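Local coordinates for DUF3248 domain-containing protein (Thermus thermophilus, PDB 2E6X) that is of unknown function, a small DUF3248-family protein with a three-stranded mixed beta-sheet, present as a two-chain assembly, at residues Ala33-Thr36 with Pro37-Glu41. Sequence-based numbering, arbitrary orientation.
Sequences ASAT and PRFRE
Arg38 N and Phe39 N bond back three residues to Ala35 O (2.9 Å) and Thr36 O (3.1 Å), carrying the chain from the 3-10 segment 33-35 into the short, weakly bonded helix 36-41. Ala33 O is gripped twice, by Thr36 N and by Thr36 OG1, which reaches it at 2.5 Å. The hydroxyl bond is possible because chi1 (-60°) sets OG1 beside the backbone N, which leaves CG2 anti to that nitrogen. There CG2 meets the edge of the Arg40 guanidinium, NH1 lying 3.5 Å from Thr36 CG2, with the two side chains alongside each other and pointing the same way. On another side of the turn, the Phe39 ring presents its edge to the backbone, CD1 being 3.3 Å from Ala35 O, while CE1 meets Ala35 CB at 4.3 Å; Val14 and Val67 also touch this ring. A water donates to Ser34 O at 2.8 Å and accepts weakly from Arg38 NE, whose guanidinium makes a long, in-plane salt bridge to Glu41. The chemistry is thus divided: Ala35 and Phe39 are buried, Phe39 against strand 13-19 and Ala35 beside Glu69, whereas Ser34, Arg38 and Glu41 are exposed and Arg40 packs on Met1 of the second subunit.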
ATOM      1  N   ALA A  33      11.832   4.616  -5.493  1.00 20.77           N
ATOM      2  CA  ALA A  33      12.382   5.751  -4.743  1.00 20.65           C
ATOM      3  C   ALA A  33      12.792   6.899  -5.679  1.00 19.83           C
ATOM      4  O   ALA A  33      12.696   8.064  -5.318  1.00 21.67           O
ATOM      5  CB  ALA A  33      13.595   5.308  -3.906  1.00 23.55           C
ATOM      6  N   SER A  34      13.245   6.571  -6.881  1.00 23.54           N
ATOM      7  CA  SER A  34      13.668   7.586  -7.834  1.00 23.17           C
ATOM      8  C   SER A  34      12.513   8.473  -8.325  1.00 23.96           C
ATOM      9  O   SER A  34      12.746   9.527  -8.920  1.00 22.83           O
ATOM     10  CB  SER A  34      14.376   6.916  -9.017  1.00 25.08           C
ATOM     11  OG  SER A  34      13.586   5.879  -9.559  1.00 27.77           O
ATOM     12  N   ALA A  35      11.275   8.039  -8.066  1.00 20.55           N
ATOM     13  CA  ALA A  35      10.075   8.781  -8.466  1.00 20.40           C
ATOM     14  C   ALA A  35       9.542   9.715  -7.367  1.00 16.21           C
ATOM     15  O   ALA A  35       8.534  10.376  -7.547  1.00 14.45           O
ATOM     16  CB  ALA A  35       8.968   7.804  -8.867  1.00 15.15           C
ATOM     17  N   THR A  36      10.239   9.761  -6.239  1.00 16.39           N
ATOM     18  CA  THR A  36       9.839  10.567  -5.120  1.00 17.69           C
ATOM     19  C   THR A  36       9.465  11.995  -5.480  1.00 18.21           C
ATOM     20  O   THR A  36       8.427  12.491  -5.078  1.00 17.85           O
ATOM     21  CB  THR A  36      10.960  10.600  -4.077  1.00 19.72           C
ATOM     22  OG1 THR A  36      11.220   9.266  -3.637  1.00 16.55           O
ATOM     23  CG2 THR A  36      10.565  11.494  -2.893  1.00 19.04           C
ATOM     24  N   PRO A  37      10.334  12.692  -6.217  1.00 20.52           N
ATOM     25  CA  PRO A  37      10.020  14.070  -6.594  1.00 21.89           C
ATOM     26  C   PRO A  37       8.600  14.199  -7.181  1.00 23.25           C
ATOM     27  O   PRO A  37       7.904  15.160  -6.876  1.00 24.18           O
ATOM     28  CB  PRO A  37      11.101  14.392  -7.633  1.00 21.57           C
ATOM     29  CG  PRO A  37      12.267  13.632  -7.136  1.00 25.11           C
ATOM     30  CD  PRO A  37      11.649  12.287  -6.736  1.00 20.09           C
ATOM     31  N   ARG A  38       8.164  13.228  -7.990  1.00 19.89           N
ATOM     32  CA  ARG A  38       6.823  13.314  -8.633  1.00 19.87           C
ATOM     33  C   ARG A  38       5.608  13.240  -7.720  1.00 20.48           C
ATOM     34  O   ARG A  38       4.522  13.729  -8.067  1.00 21.33           O
ATOM     35  CB  ARG A  38       6.657  12.215  -9.676  1.00 19.64           C
ATOM     36  CG  ARG A  38       7.819  12.068 -10.633  1.00 22.06           C
ATOM     37  CD  ARG A  38       7.870  13.173 -11.620  1.00 24.74           C
ATOM     38  NE  ARG A  38       9.077  13.047 -12.418  1.00 28.64           N
ATOM     39  CZ  ARG A  38       9.527  13.986 -13.240  1.00 33.20           C
ATOM     40  NH1 ARG A  38       8.856  15.125 -13.362  1.00 31.38           N
ATOM     41  NH2 ARG A  38      10.638  13.774 -13.942  1.00 32.39           N
ATOM     42  N   PHE A  39       5.764  12.609  -6.566  1.00 21.67           N
ATOM     43  CA  PHE A  39       4.636  12.469  -5.666  1.00 21.16           C
ATOM     44  C   PHE A  39       4.030  13.807  -5.256  1.00 22.87           C
ATOM     45  O   PHE A  39       2.810  13.974  -5.303  1.00 18.99           O
ATOM     46  CB  PHE A  39       5.024  11.659  -4.406  1.00 19.18           C
ATOM     47  CG  PHE A  39       5.117  10.157  -4.631  1.00 22.53           C
ATOM     48  CD1 PHE A  39       6.203   9.599  -5.305  1.00 19.76           C
ATOM     49  CD2 PHE A  39       4.137   9.296  -4.111  1.00 21.15           C
ATOM     50  CE1 PHE A  39       6.327   8.208  -5.454  1.00 18.84           C
ATOM     51  CE2 PHE A  39       4.248   7.914  -4.257  1.00 19.50           C
ATOM     52  CZ  PHE A  39       5.350   7.368  -4.936  1.00 19.47           C
ATOM     53  N   ARG A  40       4.875  14.755  -4.842  1.00 24.77           N
ATOM     54  CA  ARG A  40       4.385  16.056  -4.394  1.00 27.47           C
ATOM     55  C   ARG A  40       3.746  16.883  -5.484  1.00 27.37           C
ATOM     56  O   ARG A  40       2.985  17.810  -5.186  1.00 26.86           O
ATOM     57  CB  ARG A  40       5.508  16.876  -3.755  1.00 35.15           C
ATOM     58  CG  ARG A  40       5.814  16.477  -2.334  1.00 41.03           C
ATOM     59  CD  ARG A  40       6.385  15.067  -2.258  1.00 47.84           C
ATOM     60  NE  ARG A  40       6.413  14.589  -0.879  1.00 50.88           N
ATOM     61  CZ  ARG A  40       7.068  13.511  -0.476  1.00 52.53           C
ATOM     62  NH1 ARG A  40       7.758  12.791  -1.346  1.00 53.41           N
ATOM     63  NH2 ARG A  40       7.036  13.159   0.800  1.00 54.56           N
ATOM     64  N   GLU A  41       4.039  16.543  -6.732  1.00 25.18           N
ATOM     65  CA  GLU A  41       3.508  17.254  -7.884  1.00 28.59           C
ATOM     66  C   GLU A  41       2.054  16.836  -8.141  1.00 26.06           C
ATOM     67  O   GLU A  41       1.272  17.593  -8.695  1.00 25.80           O
ATOM     68  CB  GLU A  41       4.342  16.940  -9.133  1.00 35.14           C
ATOM     69  CG  GLU A  41       5.809  17.392  -9.099  1.00 40.78           C
ATOM     70  CD  GLU A  41       6.645  16.698 -10.180  1.00 47.00           C
ATOM     71  OE1 GLU A  41       6.062  16.308 -11.226  1.00 49.89           O
ATOM     72  OE2 GLU A  41       7.881  16.553  -9.996  1.00 50.49           O
TER
HETATM   73  O   HOH W   1      11.446  11.292 -10.681  1.00 21.85           O